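PDB 4LYP: Exo-beta-1,4-mannosidase from Rhizomucor miehei, which probably hydrolyses terminal beta-linked mannose residues from the non-reducing ends of mannan-type sugars, as a family 5 glycoside hydrolase. Local coordinates for residues A[207-212]-A[248-253]; A[115-120]-A[163-168]; A[59-64]-A[335-340]; A[98-103]-A[129-134]. One frame throughout, in Å; residues are numbered along the deposited sequence. Where two conformers were deposited one is given.

How the contacts relate
From the N terminus, strand 53-61 of the barrel opens contact 3, whose loop closes far along the chain at 335-340; the other three contacts are nested inside it. Contact 4 opens next, at 98-103, and contact 2 at 115-120, before 129-134 closes contact 4 and 163-168 closes contact 2, so these two cross. Contact 1 follows in series, joining 207-212 to 248-253. Contact 3 spans the barrel interior, contact 4 packs a helix on the end of strand 95-99 and the residue after it, contact 2 ties the following loop to helix 158-167, and contact 1 pairs two helices. Contacts 1, 2 and 4 touch one another; contact 4 also touches contact 3, on the neighbouring strand.

Contact 1. Residues A[207-212]-A[248-253]; sequences DHIYTV and EEISTF
Ile-250 and Phe-253, nearly one helical turn apart, both meet Ile-209, the residue of 207-212 that makes the close contacts. At the start of 248-253, the carbonyl O of Glu-248 takes two bonds from Thr-252, from its N at 3.1 Å and its OG1 at 2.9 Å, which reach it from opposite faces of the carbonyl plane. Glu-249 sends OE2 toward Lys-206 in a long, weak ion pair. Ile-250 then offers its branch methyl CG2 to Ile-209 CD1, at 4.1 Å; the extended CG1-CD1 arm of Ile-209 (chi2 170°) brings CD1 to the second helix. These are outer helices of a TIM barrel: 197-213 and 244-257 follow one another along the chain with barrel strand 230-234 between them. Ser-251 faces elsewhere, packing on Asn-284 and Ile-285, while Thr-252 OG1 is also bonded to Asn-284. Phe-253 has CG trans to its backbone N (chi1 178°), which projects the ring toward helix 197-213. There the ring is met at its edge, close to its plane, by Ile-209 CG2, 3.8 Å from Phe-253 CE2, with Ile-209 CB 4.0 Å from the same ring carbon. Lys-206 also touches the Phe-253 side chain.

Contact 2. Residues A[115-120]-A[163-168]; sequences SMMPQP and VAWITG
Trp-165 is received by the loop 115-120 over one face and along one edge of its indole. Pro-120 lies on the face: its CD sits 3.7 Å from the centroid of the six-membered ring and 15° off the ring normal, a CH-pi contact, while its CG is 3.6 Å from Trp-165 CD2. At the benzo edge two backbone carbonyls approach near the ring plane, Met-117 O at 3.6 Å from CH2 and Pro-118 O at 3.6 Å from CZ2 of Trp-165, where the slightly positive ring hydrogens probably favour them. Met-117 completes this tight side. Its chain runs extended and then bends at the sulfur (chi3 74°), bringing CE within 3.8 Å of Trp-165 CZ3. The solvent side is looser: Gln-119 touches Trp-165 CZ2 obliquely and only through its CA, at 3.7 Å, while its CB bond points away from the helix and the residue is exposed. Pro-120 and Trp-165 are themselves only partly exposed. In the barrel, this loop follows strand 95-99 and precedes helix 125-140, whereas Trp-165 projects from near the C-terminal end of helix 158-167, beside Tyr-162 in an edge-to-face pair and against Glu-103; Ile-166 turns to helix 197-213.

Contact 3. Residues A[59-64]-A[335-340]; sequences GANYWQ and MEEFGM
Asn-61 ND2 is held by two carbonyls, Glu-336 O across this contact and Phe-389 O of strand 386-394. The setting is the interior of a TIM barrel: strands 53-61 and 333-338 approach each other through the Asn-61 side chain. The bond to Glu-336 O is 2.8 Å from ND2 and nearly straight, with an N-H...O angle of 170°. The oxygen lies almost in the amide plane of Asn-61, whereas the donor is tilted 25° out of the plane of the Glu-336 carbonyl. With chi1 at -78°, the amide swings beside its own backbone N and across to the second strand. Its other end is fixed too, since Asn-61 OD1 accepts from Arg-97 NH1. The same NH1 makes a salt bridge to Glu-337 OE2, and Trp-293 NE1 bonds Glu-337 OE1, so Asn-61 and Glu-337 share one arginine. Bound guanidine and a Tris molecule, probably from the crystallisation liquor, lie close to the Glu-337 side chain, consistent with a substrate pocket at this end of the barrel. Glu-336 points its carboxylate to His-291 and Gln-234. Beside the amide, Glu-337 CG packs 4.1 Å from Asn-61 ND2.

Contact 4. Residues A[98-103]-A[129-134]; sequences VMASSE and VGLDYL
Val-98 and Leu-134 reach toward each other tip to tip, and one turn earlier on the helix Leu-131 comes up to Ala-100. Together they form the strand-to-helix packing inside a beta-alpha-beta crossover of the TIM barrel: strand 95-99 leads through a long loop to helix 125-140, and the chain returns in the neighbouring parallel strand 144-148. Leu-134 meets Val-98 with a single methyl, CD2, which stands 3.8 Å from Val-98 CG1 and 3.9 Å from Val-98 CB. A chi1 of 173° sets Leu-134 CG on the far side of CB from the backbone N and stretches the side chain outward from the helix. Leu-131 is extended likewise (chi1 -175°). Its CD2 packs 3.9 Å from the CB of Ala-100, whose CB bond points alongside the helix rather than straight at it; here the backbones are closest, with the CA atoms of Ala-100 and Leu-131 7.2 Å apart, against 9.1 Å between those of Val-98 and Leu-134. Met-99, between the two apolar pairs, sets its CB bond away from the helix. The five touching residues are buried and the meeting is wholly apolar in its side chains. Met-147 of strand 144-148 packs on Val-98, Ala-100 and Leu-131, and Ile-85 of helix 78-90 on Leu-134. More loosely, Leu-131 CD1 lies 4.4 Å from Met-99 O.

Contact 1. Residues A[207-212]-A[248-253]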
loop_
_atom_site.group_PDB
_atom_site.type_symbol
_atom_site.label_atom_id
_atom_site.label_comp_id
_atom_site.label_asym_id
_atom_site.label_seq_id
_atom_site.Cartn_x
_atom_site.Cartn_y
_atom_site.Cartn_z
ATOM N N ASP A 207 17.766 6.962 8.425
ATOM C CA ASP A 207 18.640 7.334 7.350
ATOM C C ASP A 207 17.960 7.147 5.997
ATOM O O ASP A 207 18.113 7.982 5.076
ATOM C CB ASP A 207 19.941 6.494 7.355
ATOM C CG ASP A 207 20.840 6.782 8.529
ATOM O OD1 ASP A 207 20.717 7.835 9.182
ATOM O OD2 ASP A 207 21.754 5.954 8.783
ATOM N N HIS A 208 17.221 6.042 5.824
ATOM C CA HIS A 208 16.474 5.861 4.580
ATOM C C HIS A 208 15.389 6.906 4.398
ATOM O O HIS A 208 15.211 7.459 3.304
ATOM C CB HIS A 208 15.891 4.437 4.519
ATOM C CG HIS A 208 15.074 4.226 3.308
ATOM N ND1 HIS A 208 15.634 4.272 2.053
ATOM C CD2 HIS A 208 13.677 4.087 3.140
ATOM C CE1 HIS A 208 14.642 4.112 1.164
ATOM N NE2 HIS A 208 13.450 3.986 1.815
ATOM N N ILE A 209 14.613 7.194 5.496
ATOM C CA ILE A 209 13.578 8.184 5.399
ATOM C C ILE A 209 14.129 9.521 4.985
ATOM O O ILE A 209 13.587 10.189 4.063
ATOM C CB ILE A 209 12.804 8.308 6.744
ATOM C CG1 ILE A 209 12.107 6.989 7.073
ATOM C CG2 ILE A 209 11.866 9.471 6.719
ATOM C CD1 ILE A 209 11.524 6.963 8.483
ATOM N N TYR A 210 15.266 9.940 5.568
ATOM C CA TYR A 210 15.878 11.203 5.198
ATOM C C TYR A 210 16.242 11.188 3.728
ATOM O O TYR A 210 16.030 12.195 3.018
ATOM C CB TYR A 210 17.155 11.404 6.069
ATOM C CG TYR A 210 17.893 12.676 5.692
ATOM C CD1 TYR A 210 18.820 12.693 4.638
ATOM C CD2 TYR A 210 17.617 13.883 6.328
ATOM C CE1 TYR A 210 19.450 13.891 4.268
ATOM C CE2 TYR A 210 18.231 15.061 5.964
ATOM C CZ TYR A 210 19.092 15.053 4.913
ATOM O OH TYR A 210 19.697 16.257 4.608
ATOM N N THR A 211 16.803 10.061 3.257
ATOM C CA THR A 211 17.299 10.010 1.885
ATOM C C THR A 211 16.102 10.134 0.919
ATOM O O THR A 211 16.199 10.862 -0.073
ATOM C CB THR A 211 18.014 8.695 1.655
ATOM O OG1 THR A 211 19.164 8.630 2.491
ATOM C CG2 THR A 211 18.480 8.591 0.202
ATOM N N VAL A 212 14.973 9.485 1.194
ATOM C CA VAL A 212 13.812 9.620 0.300
ATOM C C VAL A 212 13.203 10.989 0.395
ATOM O O VAL A 212 12.888 11.619 -0.646
ATOM C CB VAL A 212 12.776 8.507 0.555
ATOM C CG1 VAL A 212 11.627 8.615 -0.409
ATOM C CG2 VAL A 212 13.427 7.128 0.439
ATOM N N GLU A 248 4.846 7.481 17.938
ATOM C CA GLU A 248 5.041 8.909 18.243
ATOM C C GLU A 248 6.379 9.391 17.705
ATOM O O GLU A 248 6.523 10.426 17.050
ATOM C CB GLU A 248 4.979 9.108 19.776
ATOM C CG GLU A 248 5.203 10.548 20.211
ATOM C CD GLU A 248 4.060 11.346 19.740
ATOM O OE1 GLU A 248 2.878 10.937 19.863
ATOM O OE2 GLU A 248 4.348 12.430 19.285
ATOM N N GLU A 249 7.427 8.599 17.953
ATOM C CA GLU A 249 8.750 9.059 17.580
ATOM C C GLU A 249 8.937 9.096 16.065
ATOM O O GLU A 249 9.519 10.045 15.543
ATOM C CB GLU A 249 9.757 8.112 18.260
ATOM C CG GLU A 249 11.115 8.726 18.485
ATOM C CD GLU A 249 11.990 7.958 17.630
ATOM O OE1 GLU A 249 12.891 7.162 18.061
ATOM O OE2 GLU A 249 11.675 8.105 16.475
ATOM N N ILE A 250 8.541 8.026 15.366
ATOM C CA ILE A 250 8.811 8.001 13.934
ATOM C C ILE A 250 7.935 8.994 13.218
ATOM O O ILE A 250 8.369 9.652 12.270
ATOM C CB ILE A 250 8.723 6.580 13.329
ATOM C CG1 ILE A 250 9.563 5.500 13.978
ATOM C CG2 ILE A 250 9.137 6.649 11.828
ATOM C CD1 ILE A 250 11.061 5.832 13.924
ATOM N N SER A 251 6.646 9.111 13.632
ATOM C CA SER A 251 5.785 10.083 12.931
ATOM C C SER A 251 6.337 11.514 13.074
ATOM O O SER A 251 6.275 12.291 12.158
ATOM C CB SER A 251 4.356 9.987 13.430
ATOM O OG SER A 251 4.238 10.361 14.829
ATOM N N THR A 252 6.878 11.831 14.260
ATOM C CA THR A 252 7.389 13.182 14.506
ATOM C C THR A 252 8.652 13.394 13.672
ATOM O O THR A 252 8.846 14.461 13.091
ATOM C CB THR A 252 7.689 13.336 16.017
ATOM O OG1 THR A 252 6.459 13.298 16.671
ATOM C CG2 THR A 252 8.405 14.695 16.345
ATOM N N PHE A 253 9.505 12.364 13.555
ATOM C CA PHE A 253 10.701 12.447 12.721
ATOM C C PHE A 253 10.299 12.734 11.272
ATOM O O PHE A 253 10.852 13.596 10.602
ATOM C CB PHE A 253 11.506 11.133 12.788
ATOM C CG PHE A 253 12.709 11.113 11.930
ATOM C CD1 PHE A 253 13.916 11.627 12.393
ATOM C CD2 PHE A 253 12.650 10.629 10.620
ATOM C CE1 PHE A 253 15.054 11.611 11.552
ATOM C CE2 PHE A 253 13.747 10.658 9.820
ATOM C CZ PHE A 253 14.949 11.131 10.275
#

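Contact 2. Residues A[115-120]-A[163-168]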
loop_
_atom_site.group_PDB
_atom_site.type_symbol
_atom_site.label_atom_id
_atom_site.label_comp_id
_atom_site.label_asym_id
_atom_site.label_seq_id
_atom_site.Cartn_x
_atom_site.Cartn_y
_atom_site.Cartn_z
ATOM N N SER A 115 16.848 -4.661 -5.282
ATOM C CA SER A 115 16.431 -3.799 -4.203
ATOM C C SER A 115 16.868 -2.326 -4.448
ATOM O O SER A 115 17.886 -2.041 -5.096
ATOM C CB SER A 115 17.009 -4.295 -2.896
ATOM O OG SER A 115 18.439 -4.338 -2.895
ATOM N N MET A 116 16.086 -1.434 -3.855
ATOM C CA MET A 116 16.460 -0.013 -3.865
ATOM C C MET A 116 17.732 0.272 -3.024
ATOM O O MET A 116 18.545 1.102 -3.368
ATOM C CB MET A 116 15.257 0.765 -3.319
ATOM C CG MET A 116 15.340 2.255 -3.346
ATOM S SD MET A 116 14.011 2.940 -2.370
ATOM C CE MET A 116 14.015 4.631 -2.995
ATOM N N MET A 117 17.786 -0.437 -1.879
ATOM C CA MET A 117 18.851 -0.187 -0.883
ATOM C C MET A 117 19.479 -1.556 -0.541
ATOM O O MET A 117 19.124 -2.226 0.434
ATOM C CB MET A 117 18.307 0.496 0.331
ATOM C CG MET A 117 19.403 0.964 1.265
ATOM S SD MET A 117 18.895 1.948 2.687
ATOM C CE MET A 117 18.153 0.726 3.754
ATOM N N PRO A 118 20.470 -1.979 -1.363
ATOM C CA PRO A 118 21.043 -3.317 -1.167
ATOM C C PRO A 118 21.832 -3.521 0.146
ATOM O O PRO A 118 21.896 -4.641 0.642
ATOM C CB PRO A 118 21.967 -3.541 -2.433
ATOM C CG PRO A 118 22.189 -2.104 -2.920
ATOM C CD PRO A 118 20.858 -1.404 -2.663
ATOM N N GLN A 119 22.377 -2.432 0.680
ATOM C CA GLN A 119 23.005 -2.436 2.013
ATOM C C GLN A 119 22.611 -1.101 2.620
ATOM O O GLN A 119 22.340 -0.139 1.912
ATOM C CB GLN A 119 24.584 -2.508 1.891
ATOM C CG GLN A 119 25.089 -3.755 1.242
ATOM C CD GLN A 119 26.614 -3.771 1.205
ATOM O OE1 GLN A 119 27.196 -3.242 0.309
ATOM N NE2 GLN A 119 27.229 -4.371 2.219
ATOM N N PRO A 120 22.673 -0.959 3.955
ATOM C CA PRO A 120 22.269 0.324 4.569
ATOM C C PRO A 120 22.976 1.518 3.993
ATOM O O PRO A 120 24.229 1.511 3.970
ATOM C CB PRO A 120 22.579 0.113 6.058
ATOM C CG PRO A 120 22.488 -1.383 6.236
ATOM C CD PRO A 120 23.071 -1.946 4.964
ATOM N N VAL A 163 16.586 -5.997 11.025
ATOM C CA VAL A 163 17.013 -6.809 12.144
ATOM C C VAL A 163 18.188 -7.677 11.760
ATOM O O VAL A 163 19.173 -7.780 12.510
ATOM C CB VAL A 163 15.832 -7.617 12.733
ATOM C CG1 VAL A 163 16.331 -8.642 13.765
ATOM C CG2 VAL A 163 14.779 -6.681 13.340
ATOM N N ALA A 164 18.141 -8.324 10.582
ATOM C CA ALA A 164 19.273 -9.133 10.127
ATOM C C ALA A 164 20.524 -8.289 9.995
ATOM O O ALA A 164 21.653 -8.766 10.311
ATOM C CB ALA A 164 18.913 -9.766 8.783
ATOM N N TRP A 165 20.423 -7.095 9.430
ATOM C CA TRP A 165 21.594 -6.216 9.365
ATOM C C TRP A 165 22.165 -5.907 10.720
ATOM O O TRP A 165 23.388 -5.957 10.886
ATOM C CB TRP A 165 21.247 -4.968 8.633
ATOM C CG TRP A 165 21.197 -5.076 7.116
ATOM C CD1 TRP A 165 21.971 -5.853 6.324
ATOM C CD2 TRP A 165 20.369 -4.288 6.225
ATOM N NE1 TRP A 165 21.680 -5.640 4.983
ATOM C CE2 TRP A 165 20.711 -4.669 4.883
ATOM C CE3 TRP A 165 19.411 -3.284 6.415
ATOM C CZ2 TRP A 165 20.139 -4.054 3.780
ATOM C CZ3 TRP A 165 18.883 -2.669 5.294
ATOM C CH2 TRP A 165 19.233 -3.063 3.980
ATOM N N ILE A 166 21.337 -5.626 11.709
ATOM C CA ILE A 166 21.862 -5.267 13.009
ATOM C C ILE A 166 22.463 -6.441 13.738
ATOM O O ILE A 166 23.528 -6.313 14.357
ATOM C CB ILE A 166 20.718 -4.598 13.866
ATOM C CG1 ILE A 166 20.216 -3.301 13.208
ATOM C CG2 ILE A 166 21.248 -4.343 15.315
ATOM C CD1 ILE A 166 21.308 -2.307 12.862
ATOM N N THR A 167 21.833 -7.610 13.625
ATOM C CA THR A 167 22.312 -8.805 14.374
ATOM C C THR A 167 23.451 -9.474 13.674
ATOM O O THR A 167 24.140 -10.267 14.264
ATOM C CB THR A 167 21.155 -9.785 14.668
ATOM O OG1 THR A 167 20.679 -10.276 13.411
ATOM C CG2 THR A 167 20.040 -9.206 15.445
ATOM N N GLY A 168 23.655 -9.120 12.387
ATOM C CA GLY A 168 24.674 -9.722 11.575
ATOM C C GLY A 168 24.349 -11.114 11.120
ATOM O O GLY A 168 25.245 -11.797 10.686
#

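Contact 3. Residues A[59-64]-A[335-340]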
loop_
_atom_site.group_PDB
_atom_site.type_symbol
_atom_site.label_atom_id
_atom_site.label_comp_id
_atom_site.label_asym_id
_atom_site.label_seq_id
_atom_site.Cartn_x
_atom_site.Cartn_y
_atom_site.Cartn_z
ATOM N N GLY A 59 -8.525 5.378 -5.158
ATOM C CA GLY A 59 -7.171 4.902 -5.089
ATOM C C GLY A 59 -6.950 3.502 -5.602
ATOM O O GLY A 59 -7.850 2.656 -5.742
ATOM N N ALA A 60 -5.649 3.255 -5.823
ATOM C CA ALA A 60 -5.158 1.872 -6.101
ATOM C C ALA A 60 -3.841 1.653 -5.368
ATOM O O ALA A 60 -3.135 2.646 -5.052
ATOM C CB ALA A 60 -4.904 1.654 -7.597
ATOM N N ASN A 61 -3.450 0.410 -5.179
ATOM C CA ASN A 61 -2.072 0.077 -4.783
ATOM C C ASN A 61 -1.274 -0.275 -6.043
ATOM O O ASN A 61 -1.732 -1.009 -6.928
ATOM C CB ASN A 61 -2.057 -1.131 -3.854
ATOM C CG ASN A 61 -2.455 -0.732 -2.446
ATOM O OD1 ASN A 61 -1.592 -0.307 -1.649
ATOM N ND2 ASN A 61 -3.741 -0.836 -2.117
ATOM N N TYR A 62 -0.056 0.267 -6.092
ATOM C CA TYR A 62 0.874 0.070 -7.223
ATOM C C TYR A 62 2.288 0.080 -6.659
ATOM O O TYR A 62 3.151 0.889 -7.043
ATOM C CB TYR A 62 0.640 1.180 -8.251
ATOM C CG TYR A 62 1.290 0.945 -9.620
ATOM C CD1 TYR A 62 0.893 -0.163 -10.398
ATOM C CD2 TYR A 62 2.202 1.849 -10.155
ATOM C CE1 TYR A 62 1.446 -0.404 -11.663
ATOM C CE2 TYR A 62 2.702 1.643 -11.421
ATOM C CZ TYR A 62 2.345 0.530 -12.146
ATOM O OH TYR A 62 2.928 0.364 -13.397
ATOM N N TRP A 63 2.546 -0.838 -5.739
ATOM C CA TRP A 63 3.821 -0.956 -5.038
ATOM C C TRP A 63 4.956 -1.349 -5.968
ATOM O O TRP A 63 6.134 -1.138 -5.634
ATOM C CB TRP A 63 3.698 -1.955 -3.888
ATOM C CG TRP A 63 3.285 -3.316 -4.400
ATOM C CD1 TRP A 63 1.985 -3.799 -4.606
ATOM C CD2 TRP A 63 4.158 -4.314 -4.957
ATOM N NE1 TRP A 63 2.027 -4.990 -5.272
ATOM C CE2 TRP A 63 3.324 -5.342 -5.507
ATOM C CE3 TRP A 63 5.558 -4.428 -5.032
ATOM C CZ2 TRP A 63 3.862 -6.439 -6.157
ATOM C CZ3 TRP A 63 6.092 -5.560 -5.627
ATOM C CH2 TRP A 63 5.268 -6.525 -6.227
ATOM N N GLN A 64 4.658 -1.913 -7.158
ATOM C CA GLN A 64 5.675 -2.299 -8.128
ATOM C C GLN A 64 6.084 -1.181 -9.018
ATOM O O GLN A 64 6.927 -1.339 -9.890
ATOM C CB GLN A 64 5.179 -3.519 -8.953
ATOM C CG GLN A 64 4.053 -3.221 -9.968
ATOM C CD GLN A 64 2.642 -3.229 -9.441
ATOM O OE1 GLN A 64 2.357 -2.857 -8.272
ATOM N NE2 GLN A 64 1.712 -3.647 -10.281
ATOM N N MET A 335 -9.574 3.047 3.452
ATOM C CA MET A 335 -9.324 1.588 3.387
ATOM C C MET A 335 -8.280 1.381 2.285
ATOM O O MET A 335 -8.602 1.186 1.077
ATOM C CB MET A 335 -10.586 0.780 3.107
ATOM C CG MET A 335 -10.257 -0.689 3.041
ATOM S SD MET A 335 -11.702 -1.800 3.190
ATOM C CE MET A 335 -12.610 -1.386 1.746
ATOM N N GLU A 336 -7.015 1.492 2.685
ATOM C CA GLU A 336 -5.914 1.624 1.730
ATOM C C GLU A 336 -5.451 0.244 1.204
ATOM O O GLU A 336 -4.549 0.227 0.365
ATOM C CB GLU A 336 -4.736 2.409 2.306
ATOM C CG GLU A 336 -3.977 1.624 3.321
ATOM C CD GLU A 336 -2.729 2.301 3.849
ATOM O OE1 GLU A 336 -2.444 3.443 3.403
ATOM O OE2 GLU A 336 -2.046 1.676 4.692
ATOM N N GLU A 337 -6.028 -0.842 1.701
ATOM C CA GLU A 337 -5.870 -2.168 1.063
ATOM C C GLU A 337 -7.153 -2.916 1.257
ATOM O O GLU A 337 -7.714 -2.954 2.376
ATOM C CB GLU A 337 -4.796 -3.048 1.707
ATOM C CG GLU A 337 -3.374 -2.492 1.607
ATOM C CD GLU A 337 -2.337 -3.543 1.983
ATOM O OE1 GLU A 337 -2.676 -4.719 2.200
ATOM O OE2 GLU A 337 -1.121 -3.178 2.071
ATOM N N PHE A 338 -7.541 -3.677 0.233
ATOM C CA PHE A 338 -8.504 -4.785 0.346
ATOM C C PHE A 338 -8.432 -5.558 -0.933
ATOM O O PHE A 338 -8.035 -5.007 -1.982
ATOM C CB PHE A 338 -9.954 -4.302 0.627
ATOM C CG PHE A 338 -10.612 -3.658 -0.547
ATOM C CD1 PHE A 338 -10.332 -2.343 -0.961
ATOM C CD2 PHE A 338 -11.496 -4.416 -1.330
ATOM C CE1 PHE A 338 -10.904 -1.798 -2.106
ATOM C CE2 PHE A 338 -12.078 -3.839 -2.481
ATOM C CZ PHE A 338 -11.793 -2.543 -2.849
ATOM N N GLY A 339 -8.905 -6.806 -0.908
ATOM C CA GLY A 339 -8.888 -7.564 -2.170
ATOM C C GLY A 339 -9.503 -8.932 -1.942
ATOM O O GLY A 339 -9.875 -9.341 -0.853
ATOM N N MET A 340 -9.652 -9.653 -3.075
ATOM C CA MET A 340 -10.257 -10.996 -3.084
ATOM C C MET A 340 -9.686 -11.750 -4.289
ATOM O O MET A 340 -9.381 -11.155 -5.321
ATOM C CB MET A 340 -11.781 -10.890 -3.111
ATOM C CG MET A 340 -12.481 -12.210 -3.163
ATOM S SD MET A 340 -14.271 -12.119 -2.873
ATOM C CE MET A 340 -14.307 -11.928 -1.076
#

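Contact 4. Residues A[98-103]-A[129-134]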
loop_
_atom_site.group_PDB
_atom_site.type_symbol
_atom_site.label_atom_id
_atom_site.label_comp_id
_atom_site.label_asym_id
_atom_site.label_seq_id
_atom_site.Cartn_x
_atom_site.Cartn_y
_atom_site.Cartn_z
ATOM N N VAL A 98 2.227 3.570 -3.042
ATOM C CA VAL A 98 3.417 3.077 -3.696
ATOM C C VAL A 98 4.457 2.714 -2.620
ATOM O O VAL A 98 4.391 3.169 -1.502
ATOM C CB VAL A 98 3.970 4.055 -4.754
ATOM C CG1 VAL A 98 2.879 4.368 -5.765
ATOM C CG2 VAL A 98 4.540 5.288 -4.117
ATOM N N MET A 99 5.416 1.927 -3.043
ATOM C CA MET A 99 6.484 1.529 -2.136
ATOM C C MET A 99 7.758 2.322 -2.451
ATOM O O MET A 99 8.285 2.290 -3.496
ATOM C CB MET A 99 6.709 0.016 -2.252
ATOM C CG MET A 99 7.708 -0.580 -1.251
ATOM S SD MET A 99 7.500 -0.162 0.536
ATOM C CE MET A 99 7.647 -1.879 0.905
ATOM N N ALA A 100 8.212 3.056 -1.443
ATOM C CA ALA A 100 9.373 3.931 -1.521
ATOM C C ALA A 100 10.517 3.365 -0.652
ATOM O O ALA A 100 11.266 4.128 0.000
ATOM C CB ALA A 100 9.044 5.328 -1.143
ATOM N N SER A 101 10.632 2.040 -0.647
ATOM C CA SER A 101 11.705 1.357 0.051
ATOM C C SER A 101 11.790 -0.041 -0.565
ATOM O O SER A 101 10.801 -0.553 -1.083
ATOM C CB SER A 101 11.419 1.244 1.552
ATOM O OG SER A 101 10.385 0.317 1.837
ATOM N N SER A 102 12.989 -0.623 -0.445
ATOM C CA SER A 102 13.166 -2.086 -0.598
ATOM C C SER A 102 14.609 -2.360 -0.237
ATOM O O SER A 102 15.512 -1.696 -0.718
ATOM C CB SER A 102 12.787 -2.620 -1.955
ATOM O OG SER A 102 13.501 -2.022 -2.953
ATOM N N GLU A 103 14.807 -3.392 0.564
ATOM C CA GLU A 103 16.097 -3.691 1.131
ATOM C C GLU A 103 16.664 -4.956 0.526
ATOM O O GLU A 103 15.953 -5.960 0.321
ATOM C CB GLU A 103 16.011 -3.789 2.662
ATOM C CG GLU A 103 15.713 -2.447 3.325
ATOM C CD GLU A 103 14.220 -2.062 3.288
ATOM O OE1 GLU A 103 13.334 -2.856 3.520
ATOM O OE2 GLU A 103 14.004 -0.817 3.100
ATOM N N VAL A 129 15.880 5.900 -9.616
ATOM C CA VAL A 129 15.363 6.678 -10.755
ATOM C C VAL A 129 13.976 6.167 -11.156
ATOM O O VAL A 129 13.155 6.951 -11.649
ATOM C CB VAL A 129 16.432 6.653 -11.885
ATOM C CG1 VAL A 129 15.804 7.104 -13.220
ATOM C CG2 VAL A 129 17.623 7.502 -11.550
ATOM N N GLY A 130 13.698 4.867 -10.976
ATOM C CA GLY A 130 12.351 4.391 -11.262
ATOM C C GLY A 130 11.313 5.093 -10.409
ATOM O O GLY A 130 10.200 5.360 -10.861
ATOM N N LEU A 131 11.643 5.335 -9.132
ATOM C CA LEU A 131 10.705 6.082 -8.268
ATOM C C LEU A 131 10.547 7.529 -8.766
ATOM O O LEU A 131 9.415 8.076 -8.785
ATOM C CB LEU A 131 11.220 6.035 -6.797
ATOM C CG LEU A 131 10.306 6.662 -5.734
ATOM C CD1 LEU A 131 8.901 6.066 -5.732
ATOM C CD2 LEU A 131 10.963 6.463 -4.401
ATOM N N ASP A 132 11.616 8.167 -9.283
ATOM C CA ASP A 132 11.488 9.491 -9.846
ATOM C C ASP A 132 10.522 9.464 -11.028
ATOM O O ASP A 132 9.678 10.331 -11.157
ATOM C CB ASP A 132 12.868 9.973 -10.418
ATOM C CG ASP A 132 13.917 10.257 -9.380
ATOM O OD1 ASP A 132 13.631 10.383 -8.168
ATOM O OD2 ASP A 132 15.093 10.379 -9.811
ATOM N N TYR A 133 10.653 8.487 -11.929
ATOM C CA TYR A 133 9.773 8.390 -13.078
ATOM C C TYR A 133 8.335 8.068 -12.666
ATOM O O TYR A 133 7.391 8.610 -13.247
ATOM C CB TYR A 133 10.246 7.330 -14.091
ATOM C CG TYR A 133 11.266 7.830 -15.058
ATOM C CD1 TYR A 133 10.885 8.555 -16.139
ATOM C CD2 TYR A 133 12.640 7.635 -14.819
ATOM C CE1 TYR A 133 11.849 9.045 -17.050
ATOM C CE2 TYR A 133 13.600 8.116 -15.700
ATOM C CZ TYR A 133 13.208 8.834 -16.794
ATOM O OH TYR A 133 14.120 9.305 -17.692
ATOM N N LEU A 134 8.158 7.209 -11.663
ATOM C CA LEU A 134 6.816 6.952 -11.144
ATOM C C LEU A 134 6.126 8.229 -10.721
ATOM O O LEU A 134 5.006 8.529 -11.140
ATOM C CB LEU A 134 6.928 5.928 -10.009
ATOM C CG LEU A 134 5.584 5.680 -9.249
ATOM C CD1 LEU A 134 4.541 5.091 -10.177
ATOM C CD2 LEU A 134 5.886 4.745 -8.106
#